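Side-chain contacts in Lmaj004091aaa (Leishmania major, PDB 1XTP), which probably methylates the alpha-amino group of proteins that begin X-Pro-Lys, using S-adenosyl-L-methionine as the methyl donor: residues Asp31-Ala36 and Ser212-Ser217; Gly66-Gly69 and His73-Asp76; Asn110-Leu115 and Tyr159-Ile164; Phe195-Ser200 and Ile219-Leu224. All blocks are in the same frame, centred on the assembly; numbering follows the deposited sequence.

Contact 1 (Asp31-Ala36 and Ser212-Ser217); sequences DEMWKA and SSLTRS
Segment 31-36, on helix 30-37, and strand 213-215 lie well apart, with the CA atoms of Met-33 and Leu-214 nearest at 10.9 Å, so long side chains have to span the gap. Met-33, present as selenomethionine, does so with a chain bent at chi2 and chi3: its CE touches Leu-214 CD1 at 3.6 Å. The same bend carries CE back over its neighbour, 3.5 Å above the centre of the Trp-34 ring. Flexible and unbranched, methionine suits this double role. Leu-214 holds its CG between backbone N and carbonyl carbon (chi1 87°), and its CD2 approaches Trp-34 CH2 at 4.0 Å. This strand forms one edge of a small four-stranded mixed sheet, and Val-207 of the adjacent strand also touches both Met-33 and Leu-214. Beyond the leucine, the extended Arg-216 brings NH2 to the indole edge, 4.2 Å from Trp-34 CZ2, with the two planes 41° apart. Leu-214 CD2 lies 3.5 Å above the centre of the guanidinium group, covering one face. Asp-173 unites the polar ends: OD1 forms a salt bridge with Arg-216 NE, while OD2 accepts a hydrogen bond from Trp-34 NE1.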
loop_
_atom_site.group_PDB
_atom_site.type_symbol
_atom_site.label_atom_id
_atom_site.label_comp_id
_atom_site.label_asym_id
_atom_site.label_seq_id
_atom_site.Cartn_x
_atom_site.Cartn_y
_atom_site.Cartn_z
ATOM N N ASP A 31 7.611 -0.859 -18.800
ATOM C CA ASP A 31 6.859 -1.477 -19.894
ATOM C C ASP A 31 7.440 -2.822 -20.336
ATOM O O ASP A 31 6.710 -3.775 -20.609
ATOM C CB ASP A 31 6.808 -0.512 -21.081
ATOM C CG ASP A 31 6.171 0.820 -20.708
ATOM O OD1 ASP A 31 4.994 0.836 -20.289
ATOM O OD2 ASP A 31 6.859 1.848 -20.802
ATOM N N GLU A 32 8.765 -2.869 -20.426
ATOM C CA GLU A 32 9.481 -4.096 -20.700
ATOM C C GLU A 32 9.275 -5.126 -19.563
ATOM O O GLU A 32 9.082 -6.305 -19.813
ATOM C CB GLU A 32 10.971 -3.766 -20.867
ATOM C CG GLU A 32 11.811 -4.910 -21.395
ATOM C CD GLU A 32 13.298 -4.756 -21.120
ATOM O OE1 GLU A 32 13.737 -3.703 -20.623
ATOM O OE2 GLU A 32 14.040 -5.722 -21.396
HETATM N N MSE A 33 9.325 -4.669 -18.318
HETATM C CA MSE A 33 9.170 -5.553 -17.161
HETATM C C MSE A 33 7.784 -6.166 -17.051
HETATM O O MSE A 33 7.656 -7.370 -16.840
HETATM C CB MSE A 33 9.500 -4.794 -15.885
HETATM C CG MSE A 33 9.412 -5.615 -14.627
HETATM SE SE MSE A 33 7.655 -5.511 -13.803
HETATM C CE MSE A 33 7.765 -3.636 -13.295
ATOM N N TRP A 34 6.736 -5.354 -17.170
ATOM C CA TRP A 34 5.371 -5.898 -17.109
ATOM C C TRP A 34 5.102 -6.916 -18.225
ATOM O O TRP A 34 4.311 -7.831 -18.022
ATOM C CB TRP A 34 4.297 -4.793 -17.164
ATOM C CG TRP A 34 4.311 -3.847 -15.993
ATOM C CD1 TRP A 34 4.439 -2.489 -16.052
ATOM C CD2 TRP A 34 4.229 -4.182 -14.596
ATOM N NE1 TRP A 34 4.432 -1.948 -14.782
ATOM C CE2 TRP A 34 4.311 -2.967 -13.869
ATOM C CE3 TRP A 34 4.126 -5.387 -13.885
ATOM C CZ2 TRP A 34 4.260 -2.921 -12.479
ATOM C CZ3 TRP A 34 4.084 -5.345 -12.491
ATOM C CH2 TRP A 34 4.157 -4.121 -11.806
ATOM N N LYS A 35 5.733 -6.758 -19.395
ATOM C CA LYS A 35 5.611 -7.764 -20.449
ATOM C C LYS A 35 6.252 -9.074 -20.009
ATOM O O LYS A 35 5.781 -10.141 -20.375
ATOM C CB LYS A 35 6.218 -7.272 -21.771
ATOM C CG LYS A 35 5.295 -6.350 -22.551
ATOM C CD LYS A 35 6.011 -5.583 -23.662
ATOM C CE LYS A 35 6.267 -6.429 -24.897
ATOM N NZ LYS A 35 6.930 -5.610 -25.970
ATOM N N ALA A 36 7.312 -8.995 -19.201
ATOM C CA ALA A 36 7.977 -10.199 -18.677
ATOM C C ALA A 36 7.208 -10.827 -17.512
ATOM O O ALA A 36 7.095 -12.052 -17.407
ATOM C CB ALA A 36 9.414 -9.873 -18.240
ATOM N N SER A 212 6.754 -11.621 -4.987
ATOM C CA SER A 212 6.080 -11.148 -6.215
ATOM C C SER A 212 5.493 -9.753 -6.042
ATOM O O SER A 212 4.277 -9.560 -6.083
ATOM C CB SER A 212 5.005 -12.144 -6.696
ATOM O OG SER A 212 4.629 -11.900 -8.049
ATOM N N SER A 213 6.394 -8.786 -5.849
ATOM C CA SER A 213 6.031 -7.405 -5.552
ATOM C C SER A 213 7.107 -6.475 -6.100
ATOM O O SER A 213 8.187 -6.931 -6.492
ATOM C CB SER A 213 5.948 -7.224 -4.043
ATOM O OG SER A 213 7.229 -7.379 -3.436
ATOM N N LEU A 214 6.867 -5.166 -6.095
ATOM C CA LEU A 214 7.969 -4.273 -6.442
ATOM C C LEU A 214 7.974 -2.972 -5.644
ATOM O O LEU A 214 6.933 -2.454 -5.231
ATOM C CB LEU A 214 8.030 -3.991 -7.955
ATOM C CG LEU A 214 7.166 -2.837 -8.431
ATOM C CD1 LEU A 214 7.463 -2.467 -9.869
ATOM C CD2 LEU A 214 5.703 -3.212 -8.239
ATOM N N THR A 215 9.179 -2.470 -5.439
ATOM C CA THR A 215 9.413 -1.195 -4.799
ATOM C C THR A 215 9.645 -0.198 -5.911
ATOM O O THR A 215 10.395 -0.473 -6.861
ATOM C CB THR A 215 10.652 -1.266 -3.913
ATOM O OG1 THR A 215 10.454 -2.301 -2.953
ATOM C CG2 THR A 215 10.930 0.071 -3.181
ATOM N N ARG A 216 8.987 0.945 -5.793
ATOM C CA ARG A 216 9.038 1.964 -6.812
ATOM C C ARG A 216 9.632 3.239 -6.225
ATOM O O ARG A 216 9.670 3.409 -5.003
ATOM C CB ARG A 216 7.630 2.266 -7.308
ATOM C CG ARG A 216 6.848 1.082 -7.844
ATOM C CD ARG A 216 5.428 1.575 -8.217
ATOM N NE ARG A 216 4.563 0.599 -8.894
ATOM C CZ ARG A 216 3.685 -0.203 -8.285
ATOM N NH1 ARG A 216 3.588 -0.253 -6.961
ATOM N NH2 ARG A 216 2.933 -1.012 -8.999
ATOM N N SER A 217 10.082 4.132 -7.108
ATOM C CA SER A 217 10.581 5.450 -6.708
ATOM C C SER A 217 9.436 6.444 -6.531
ATOM O O SER A 217 8.332 6.261 -7.061
ATOM C CB SER A 217 11.539 5.990 -7.760
ATOM O OG SER A 217 10.856 6.170 -8.997
#

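Contact 2 (Gly66-Gly69 and His73-Asp76); sequences GVLG and HVHD. With SAI (S-adenosyl-L-homoselenocysteine), chain B.
The turn between helix 64-67 and helix 75-87 lies beside the cofactor pocket, which it lines with Val-67; behind that residue Leu-68 packs against His-75 and Val-74. Leu-68, the first residue to leave helical geometry, directs its CD1 methyl to His-75 CB at 3.9 Å; the two side chains approach at a slant. That methyl also comes within 4.2 Å of Val-74 CG2, so one leucine branch meets two successive residues. The contact is purely apolar, using the aliphatic root of the histidine and not its ring. His-75 CG stands opposite the backbone N (chi1 174°), and the ring is turned to let ND1 hydrogen-bond with NH1 of Arg-106, a predicted S-adenosyl-L-methionine-binding residue whose NE bonds the bound ligand. The histidine thus probably helps to position a first-shell arginine.

Val-67 faces the cofactor analogue directly. Its carbonyl O is 3.6 Å from the selenium atom SE of SAI, and its CB is 3.9 Å from the same SE. The short branched side chain suits this place, packing beside the selenium and the ligand's aliphatic chain. Around this turn, Leu-68 also touches Trp-166, Val-74 rests on Trp-241, Pro-242 and Leu-245, and helix 106-115 lies against it through Arg-106 and Asn-110, which meets His-75.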
loop_
_atom_site.group_PDB
_atom_site.type_symbol
_atom_site.label_atom_id
_atom_site.label_comp_id
_atom_site.label_asym_id
_atom_site.label_seq_id
_atom_site.Cartn_x
_atom_site.Cartn_y
_atom_site.Cartn_z
ATOM N N GLY A 66 5.231 -11.447 11.394
ATOM C CA GLY A 66 4.870 -11.846 10.040
ATOM C C GLY A 66 4.542 -10.694 9.099
ATOM O O GLY A 66 4.991 -10.673 7.967
ATOM N N VAL A 67 3.748 -9.730 9.549
ATOM C CA VAL A 67 3.383 -8.632 8.663
ATOM C C VAL A 67 4.531 -7.634 8.528
ATOM O O VAL A 67 4.590 -6.912 7.543
ATOM C CB VAL A 67 2.035 -7.921 9.050
ATOM C CG1 VAL A 67 0.904 -8.915 9.014
ATOM C CG2 VAL A 67 2.107 -7.227 10.393
ATOM N N LEU A 68 5.437 -7.616 9.505
ATOM C CA LEU A 68 6.530 -6.661 9.514
ATOM C C LEU A 68 7.833 -7.287 9.047
ATOM O O LEU A 68 8.916 -6.729 9.262
ATOM C CB LEU A 68 6.684 -6.030 10.902
ATOM C CG LEU A 68 5.545 -5.143 11.411
ATOM C CD1 LEU A 68 5.976 -4.425 12.664
ATOM C CD2 LEU A 68 5.090 -4.139 10.357
ATOM N N GLY A 69 7.724 -8.451 8.410
ATOM C CA GLY A 69 8.864 -9.136 7.825
ATOM C C GLY A 69 9.971 -9.413 8.820
ATOM O O GLY A 69 11.138 -9.318 8.484
ATOM N N HIS A 73 10.349 -4.368 15.676
ATOM C CA HIS A 73 10.724 -3.213 16.484
ATOM C C HIS A 73 10.522 -1.888 15.792
ATOM O O HIS A 73 10.687 -0.855 16.413
ATOM C CB HIS A 73 12.171 -3.348 16.942
ATOM C CG HIS A 73 12.391 -4.517 17.848
ATOM N ND1 HIS A 73 11.659 -4.704 19.002
ATOM C CD2 HIS A 73 13.230 -5.577 17.759
ATOM C CE1 HIS A 73 12.048 -5.822 19.592
ATOM N NE2 HIS A 73 13.001 -6.370 18.858
ATOM N N VAL A 74 10.150 -1.903 14.517
ATOM C CA VAL A 74 9.819 -0.652 13.819
ATOM C C VAL A 74 8.374 -0.216 14.023
ATOM O O VAL A 74 7.973 0.865 13.561
ATOM C CB VAL A 74 10.063 -0.742 12.300
ATOM C CG1 VAL A 74 11.529 -1.012 12.013
ATOM C CG2 VAL A 74 9.133 -1.782 11.634
ATOM N N HIS A 75 7.596 -1.057 14.698
ATOM C CA HIS A 75 6.167 -0.838 14.856
ATOM C C HIS A 75 5.842 0.503 15.511
ATOM O O HIS A 75 5.107 1.327 14.946
ATOM C CB HIS A 75 5.555 -1.985 15.665
ATOM C CG HIS A 75 4.121 -1.765 16.004
ATOM N ND1 HIS A 75 3.113 -1.883 15.074
ATOM C CD2 HIS A 75 3.527 -1.376 17.157
ATOM C CE1 HIS A 75 1.956 -1.610 15.647
ATOM N NE2 HIS A 75 2.181 -1.294 16.910
ATOM N N ASP A 76 6.414 0.730 16.685
ATOM C CA ASP A 76 6.073 1.917 17.485
ATOM C C ASP A 76 6.345 3.226 16.750
ATOM O O ASP A 76 5.494 4.111 16.723
ATOM C CB ASP A 76 6.823 1.912 18.829
ATOM C CG ASP A 76 6.341 0.819 19.777
ATOM O OD1 ASP A 76 5.139 0.460 19.735
ATOM O OD2 ASP A 76 7.172 0.326 20.574
HETATM N N SAI B . -0.964 -3.225 5.946
HETATM C CA SAI B . -0.672 -4.146 7.082
HETATM C CB SAI B . -0.091 -5.445 6.564
HETATM C CG SAI B . 1.228 -5.343 5.814
HETATM SE SE SAI B . 1.791 -7.140 5.235
HETATM C C SAI B . 0.339 -3.580 8.066
HETATM O O SAI B . 1.070 -2.645 7.744
HETATM O OXT SAI B . 0.468 -4.071 9.187
HETATM C "C5'" SAI B . 1.055 -7.037 3.406
HETATM C "C4'" SAI B . -0.397 -7.516 3.312
HETATM O "O4'" SAI B . -0.839 -7.299 2.004
HETATM C "C3'" SAI B . -0.603 -9.000 3.574
HETATM O "O3'" SAI B . -1.610 -9.196 4.531
HETATM C "C2'" SAI B . -1.037 -9.606 2.261
HETATM O "O2'" SAI B . -1.947 -10.686 2.422
HETATM C "C1'" SAI B . -1.674 -8.387 1.643
HETATM N N9 SAI B . -1.805 -8.431 0.194
HETATM C C8 SAI B . -0.981 -9.078 -0.700
HETATM N N7 SAI B . -1.450 -8.856 -1.924
HETATM C C5 SAI B . -2.559 -8.062 -1.828
HETATM C C6 SAI B . -3.419 -7.525 -2.783
HETATM N N6 SAI B . -3.217 -7.782 -4.076
HETATM N N1 SAI B . -4.485 -6.739 -2.376
HETATM C C2 SAI B . -4.712 -6.491 -1.028
HETATM N N3 SAI B . -3.842 -7.019 -0.091
HETATM C C4 SAI B . -2.787 -7.781 -0.492
#

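Contact 3 (Asn110-Leu115 and Tyr159-Ile164); sequences NLLTKL and YDLIVI
Leu-112 reaches from helix 106-115 onto two alternate residues of strand 159-165, Leu-161 and Val-163. Its CD2 methyl does most of the work, lying 3.9 Å from Leu-161 CD2 and the same distance from Val-163 CG2. The other branch joins in as well: Leu-112 CD1 is 3.9 Å from Val-163 CG2, so the valine methyl meets both arms of the leucine fork. Leu-112 and Leu-161 meet at roughly a right angle, whereas Leu-112 and Val-163 run past one another in opposite senses.

The torsions explain this fit. In Val-163, CG1 takes the position opposite the backbone N (chi1 178°), which places CG2 opposite the carbonyl carbon and against the helix. Leucine provides length on the helix; beta-branched valine suits an extended strand and gives a short, firm surface for it to cover.

Farther out, Leu-112 also touches Asp-99 on the neighbouring strand 96-100, and Leu-161 packs on Tyr-116 and on Ile-86 of helix 75-87. Ile-162 points to the other face of the sheet, toward helix 173-186, giving the helix-sheet-helix layering of a Rossmann-like methyltransferase. Between the two segments themselves there is no hydrogen bond. Contact therefore rests on close-fitting, buried methyl groups, whose hold is largely hydrophobic and dispersive and sets little directional demand.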
loop_
_atom_site.group_PDB
_atom_site.type_symbol
_atom_site.label_atom_id
_atom_site.label_comp_id
_atom_site.label_asym_id
_atom_site.label_seq_id
_atom_site.Cartn_x
_atom_site.Cartn_y
_atom_site.Cartn_z
ATOM N N ASN A 110 -3.973 -0.405 16.328
ATOM C CA ASN A 110 -3.093 0.517 17.037
ATOM C C ASN A 110 -3.251 1.975 16.621
ATOM O O ASN A 110 -2.696 2.844 17.263
ATOM C CB ASN A 110 -1.633 0.094 16.834
ATOM C CG ASN A 110 -1.343 -1.275 17.413
ATOM O OD1 ASN A 110 -1.122 -1.413 18.620
ATOM N ND2 ASN A 110 -1.387 -2.306 16.560
ATOM N N LEU A 111 -3.978 2.252 15.546
ATOM C CA LEU A 111 -4.135 3.639 15.121
ATOM C C LEU A 111 -5.568 4.005 14.806
ATOM O O LEU A 111 -6.098 4.951 15.364
ATOM C CB LEU A 111 -3.238 3.952 13.913
ATOM C CG LEU A 111 -3.180 5.426 13.460
ATOM C CD1 LEU A 111 -3.001 6.424 14.618
ATOM C CD2 LEU A 111 -2.088 5.606 12.449
ATOM N N LEU A 112 -6.202 3.264 13.910
ATOM C CA LEU A 112 -7.454 3.724 13.356
ATOM C C LEU A 112 -8.578 3.655 14.375
ATOM O O LEU A 112 -9.449 4.552 14.399
ATOM C CB LEU A 112 -7.789 2.974 12.064
ATOM C CG LEU A 112 -6.686 3.012 10.997
ATOM C CD1 LEU A 112 -7.048 2.094 9.829
ATOM C CD2 LEU A 112 -6.408 4.434 10.519
ATOM N N THR A 113 -8.548 2.646 15.251
ATOM C CA THR A 113 -9.579 2.517 16.286
ATOM C C THR A 113 -9.517 3.655 17.332
ATOM O O THR A 113 -10.487 3.883 18.073
ATOM C CB THR A 113 -9.554 1.136 16.992
ATOM O OG1 THR A 113 -8.229 0.843 17.442
ATOM C CG2 THR A 113 -10.012 0.025 16.056
ATOM N N LYS A 114 -8.408 4.384 17.370
ATOM C CA LYS A 114 -8.283 5.558 18.242
ATOM C C LYS A 114 -8.759 6.841 17.583
ATOM O O LYS A 114 -9.021 7.812 18.282
ATOM C CB LYS A 114 -6.831 5.764 18.666
ATOM C CG LYS A 114 -6.308 4.706 19.597
ATOM C CD LYS A 114 -4.824 4.899 19.887
ATOM C CE LYS A 114 -4.408 4.053 21.085
ATOM N NZ LYS A 114 -2.968 4.196 21.437
ATOM N N LEU A 115 -8.831 6.858 16.250
ATOM C CA LEU A 115 -9.126 8.076 15.487
ATOM C C LEU A 115 -10.452 8.070 14.724
ATOM O O LEU A 115 -10.980 9.136 14.410
ATOM C CB LEU A 115 -8.016 8.304 14.470
ATOM C CG LEU A 115 -6.605 8.542 14.965
ATOM C CD1 LEU A 115 -5.652 8.454 13.826
ATOM C CD2 LEU A 115 -6.497 9.918 15.609
ATOM N N TYR A 159 -15.548 6.887 2.884
ATOM C CA TYR A 159 -14.422 6.901 3.809
ATOM C C TYR A 159 -13.755 8.263 4.018
ATOM O O TYR A 159 -13.471 9.001 3.062
ATOM C CB TYR A 159 -13.396 5.877 3.367
ATOM C CG TYR A 159 -13.918 4.476 3.442
ATOM C CD1 TYR A 159 -14.082 3.843 4.670
ATOM C CD2 TYR A 159 -14.261 3.779 2.287
ATOM C CE1 TYR A 159 -14.563 2.546 4.734
ATOM C CE2 TYR A 159 -14.759 2.472 2.341
ATOM C CZ TYR A 159 -14.907 1.860 3.565
ATOM O OH TYR A 159 -15.382 0.555 3.630
ATOM N N ASP A 160 -13.507 8.575 5.289
ATOM C CA ASP A 160 -12.701 9.726 5.674
ATOM C C ASP A 160 -11.186 9.384 5.633
ATOM O O ASP A 160 -10.338 10.275 5.471
ATOM C CB ASP A 160 -13.113 10.217 7.059
ATOM C CG ASP A 160 -14.534 10.757 7.096
ATOM O OD1 ASP A 160 -14.986 11.372 6.116
ATOM O OD2 ASP A 160 -15.198 10.603 8.131
ATOM N N LEU A 161 -10.839 8.107 5.757
ATOM C CA LEU A 161 -9.451 7.708 5.510
ATOM C C LEU A 161 -9.389 6.353 4.850
ATOM O O LEU A 161 -10.146 5.471 5.206
ATOM C CB LEU A 161 -8.641 7.706 6.800
ATOM C CG LEU A 161 -7.117 7.805 6.611
ATOM C CD1 LEU A 161 -6.667 9.241 6.243
ATOM C CD2 LEU A 161 -6.385 7.317 7.857
ATOM N N ILE A 162 -8.513 6.220 3.857
ATOM C CA ILE A 162 -8.258 4.946 3.193
ATOM C C ILE A 162 -6.762 4.684 3.270
ATOM O O ILE A 162 -5.957 5.356 2.627
ATOM C CB ILE A 162 -8.744 4.937 1.727
ATOM C CG1 ILE A 162 -10.249 5.197 1.669
ATOM C CG2 ILE A 162 -8.390 3.598 1.045
ATOM C CD1 ILE A 162 -10.809 5.293 0.277
ATOM N N VAL A 163 -6.416 3.697 4.083
ATOM C CA VAL A 163 -5.044 3.354 4.383
ATOM C C VAL A 163 -4.490 2.291 3.412
ATOM O O VAL A 163 -5.055 1.231 3.279
ATOM C CB VAL A 163 -4.953 2.834 5.843
ATOM C CG1 VAL A 163 -3.536 2.415 6.167
ATOM C CG2 VAL A 163 -5.421 3.927 6.785
ATOM N N ILE A 164 -3.388 2.604 2.733
ATOM C CA ILE A 164 -2.707 1.653 1.867
ATOM C C ILE A 164 -1.229 1.654 2.276
ATOM O O ILE A 164 -0.433 2.479 1.824
ATOM C CB ILE A 164 -2.878 2.012 0.360
ATOM C CG1 ILE A 164 -4.345 2.330 0.009
ATOM C CG2 ILE A 164 -2.360 0.867 -0.536
ATOM C CD1 ILE A 164 -4.553 2.793 -1.433
#

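Contact 4 (Phe195-Ser200 and Ile219-Leu224); sequences FKENCS and IHYKRL
Phe-195 and Tyr-221 form a T-shaped (edge-to-face) pair: the edge of the phenylalanine is turned toward the face of the tyrosine, with the planes at 80° and the centroids 5.2 Å apart. Phe-195 CZ comes to 3.6 Å from Tyr-221 CE1, while its CE2 sits above the tyrosine ring, offset toward the rim. Such a meeting sets the slightly positive ring hydrogens of phenylalanine against the electron-rich face of its partner. A chi1 of -68° in Tyr-221 puts CG opposite the carbonyl carbon and sends the ring off the helix to the strand end, where its hydroxyl donates to Asn-198 O at 2.8 Å. The bond is almost linear at the carbonyl, with a C=O...donor angle of 173°, and the oxygen lies in the tyrosine plane. Tyrosine thus suits the place by combining an apolar ring with one polar end that satisfies a backbone carbonyl.

Cys-199 SG makes a sulfur-aromatic contact at the ring edge, 4.1 Å from Tyr-221 CE2. On another flank, Glu-197 brings its CG to 3.2 Å from Tyr-221 OH; the bend at chi2 then leads the carboxylate away, and its OE2 accepts a bond from Asn-198 N at 2.9 Å, met on the anti side with the donor tilted out of the carboxylate plane. The Asn-198 side chain points away from the helix, its OD1 accepting from Trp-166 NE1.

Phe-180 makes a second edge-to-face pair with Phe-195, and Phe-176 touches Tyr-221, both from helix 173-186. Together these rings pack between the seven-stranded sheet and helices 173-186 and 218-228, on one face of the Rossmann-like methyltransferase fold.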
loop_
_atom_site.group_PDB
_atom_site.type_symbol
_atom_site.label_atom_id
_atom_site.label_comp_id
_atom_site.label_asym_id
_atom_site.label_seq_id
_atom_site.Cartn_x
_atom_site.Cartn_y
_atom_site.Cartn_z
ATOM N N PHE A 195 -1.325 6.836 1.979
ATOM C CA PHE A 195 -0.467 5.871 1.293
ATOM C C PHE A 195 0.923 5.895 1.912
ATOM O O PHE A 195 1.599 6.914 1.873
ATOM C CB PHE A 195 -0.411 6.205 -0.198
ATOM C CG PHE A 195 0.524 5.325 -1.000
ATOM C CD1 PHE A 195 0.562 3.945 -0.806
ATOM C CD2 PHE A 195 1.340 5.884 -1.979
ATOM C CE1 PHE A 195 1.407 3.148 -1.566
ATOM C CE2 PHE A 195 2.184 5.108 -2.740
ATOM C CZ PHE A 195 2.213 3.730 -2.549
ATOM N N LYS A 196 1.321 4.777 2.521
ATOM C CA LYS A 196 2.619 4.658 3.186
ATOM C C LYS A 196 3.368 3.462 2.627
ATOM O O LYS A 196 2.889 2.342 2.698
ATOM C CB LYS A 196 2.459 4.493 4.698
ATOM C CG LYS A 196 3.729 4.788 5.502
ATOM C CD LYS A 196 3.393 5.061 6.976
ATOM C CE LYS A 196 4.610 5.465 7.798
ATOM N NZ LYS A 196 4.296 5.534 9.249
ATOM N N GLU A 197 4.567 3.704 2.107
ATOM C CA GLU A 197 5.277 2.676 1.372
ATOM C C GLU A 197 6.782 2.924 1.331
ATOM O O GLU A 197 7.241 4.075 1.443
ATOM C CB GLU A 197 4.757 2.624 -0.072
ATOM C CG GLU A 197 5.084 1.325 -0.778
ATOM C CD GLU A 197 4.814 0.115 0.103
ATOM O OE1 GLU A 197 3.618 -0.256 0.257
ATOM O OE2 GLU A 197 5.803 -0.460 0.624
ATOM N N ASN A 198 7.523 1.831 1.138
ATOM C CA ASN A 198 8.930 1.876 0.828
ATOM C C ASN A 198 9.163 2.583 -0.513
ATOM O O ASN A 198 8.405 2.413 -1.468
ATOM C CB ASN A 198 9.527 0.466 0.802
ATOM C CG ASN A 198 9.551 -0.199 2.186
ATOM O OD1 ASN A 198 9.303 0.433 3.209
ATOM N ND2 ASN A 198 9.901 -1.477 2.210
ATOM N N CYS A 199 10.225 3.374 -0.556
ATOM C CA CYS A 199 10.538 4.240 -1.672
ATOM C C CYS A 199 11.986 3.974 -2.102
ATOM O O CYS A 199 12.886 4.000 -1.262
ATOM C CB CYS A 199 10.400 5.670 -1.162
ATOM S SG CYS A 199 9.809 6.797 -2.333
ATOM N N SER A 200 12.219 3.706 -3.389
ATOM C CA SER A 200 13.588 3.507 -3.895
ATOM C C SER A 200 14.425 4.758 -3.649
ATOM O O SER A 200 13.942 5.878 -3.862
ATOM C CB SER A 200 13.585 3.166 -5.391
ATOM O OG SER A 200 13.064 1.865 -5.637
ATOM N N ILE A 219 9.159 9.276 -7.992
ATOM C CA ILE A 219 8.798 9.730 -9.344
ATOM C C ILE A 219 7.867 8.717 -10.017
ATOM O O ILE A 219 6.915 9.091 -10.695
ATOM C CB ILE A 219 10.080 10.001 -10.177
ATOM C CG1 ILE A 219 10.626 11.364 -9.771
ATOM C CG2 ILE A 219 9.819 9.994 -11.694
ATOM C CD1 ILE A 219 11.873 11.770 -10.494
ATOM N N HIS A 220 8.131 7.437 -9.778
ATOM C CA HIS A 220 7.282 6.348 -10.284
ATOM C C HIS A 220 5.879 6.439 -9.655
ATOM O O HIS A 220 4.885 6.438 -10.375
ATOM C CB HIS A 220 7.968 5.011 -9.998
ATOM C CG HIS A 220 7.389 3.837 -10.719
ATOM N ND1 HIS A 220 8.077 2.649 -10.851
ATOM C CD2 HIS A 220 6.185 3.646 -11.316
ATOM C CE1 HIS A 220 7.326 1.784 -11.512
ATOM N NE2 HIS A 220 6.175 2.366 -11.811
ATOM N N TYR A 221 5.793 6.556 -8.332
ATOM C CA TYR A 221 4.485 6.761 -7.648
ATOM C C TYR A 221 3.678 7.947 -8.214
ATOM O O TYR A 221 2.467 7.864 -8.427
ATOM C CB TYR A 221 4.670 6.970 -6.124
ATOM C CG TYR A 221 5.154 5.741 -5.402
ATOM C CD1 TYR A 221 4.471 4.523 -5.529
ATOM C CD2 TYR A 221 6.311 5.767 -4.626
ATOM C CE1 TYR A 221 4.923 3.382 -4.888
ATOM C CE2 TYR A 221 6.775 4.620 -3.979
ATOM C CZ TYR A 221 6.077 3.423 -4.117
ATOM O OH TYR A 221 6.503 2.266 -3.480
ATOM N N LYS A 222 4.377 9.044 -8.443
ATOM C CA LYS A 222 3.758 10.295 -8.875
ATOM C C LYS A 222 3.270 10.221 -10.314
ATOM O O LYS A 222 2.237 10.818 -10.668
ATOM C CB LYS A 222 4.742 11.451 -8.661
ATOM C CG LYS A 222 4.793 11.860 -7.197
ATOM C CD LYS A 222 6.006 12.657 -6.852
ATOM C CE LYS A 222 5.795 13.364 -5.510
ATOM N NZ LYS A 222 7.011 14.031 -4.992
ATOM N N ARG A 223 4.013 9.482 -11.138
ATOM C CA ARG A 223 3.552 9.143 -12.476
ATOM C C ARG A 223 2.214 8.424 -12.355
ATOM O O ARG A 223 1.244 8.780 -13.030
ATOM C CB ARG A 223 4.579 8.270 -13.192
ATOM C CG ARG A 223 4.331 8.101 -14.679
ATOM C CD ARG A 223 5.510 7.417 -15.400
ATOM N NE ARG A 223 6.692 8.286 -15.490
ATOM C CZ ARG A 223 7.782 8.021 -16.206
ATOM N NH1 ARG A 223 7.874 6.901 -16.904
ATOM N NH2 ARG A 223 8.780 8.889 -16.214
ATOM N N LEU A 224 2.147 7.446 -11.446
ATOM C CA LEU A 224 0.920 6.672 -11.250
ATOM C C LEU A 224 -0.190 7.548 -10.648
ATOM O O LEU A 224 -1.330 7.437 -11.062
ATOM C CB LEU A 224 1.176 5.411 -10.400
ATOM C CG LEU A 224 2.249 4.445 -10.914
ATOM C CD1 LEU A 224 2.636 3.401 -9.877
ATOM C CD2 LEU A 224 1.778 3.772 -12.199
#

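In the fold
All four contacts are largely buried, yet they differ in chemistry. Contacts 3 and 4 share the seven-stranded sheet: strands 159-165 and 191-198 are neighbours, joined where Ile-164 O meets Lys-196 N. Contact 3 relies on aliphatic methyls alone, contact 4 on aromatic rings and a hydrogen bond from a tyrosine hydroxyl to a backbone carbonyl. Contact 1 belongs to the smaller four-stranded sheet and adds charge to its apolar part; it adjoins contact 4 directly, since Arg-216 O lies 3.0 Å from Ser-200 N and strand 213-215 leads into helix 218-228. Contact 2, apolar like contact 3, lies beside the cofactor pocket through Val-67 and meets contact 3 where His-75 packs on Asn-110. Contacts 1 and 3 lie on opposite sides of the chain's centre.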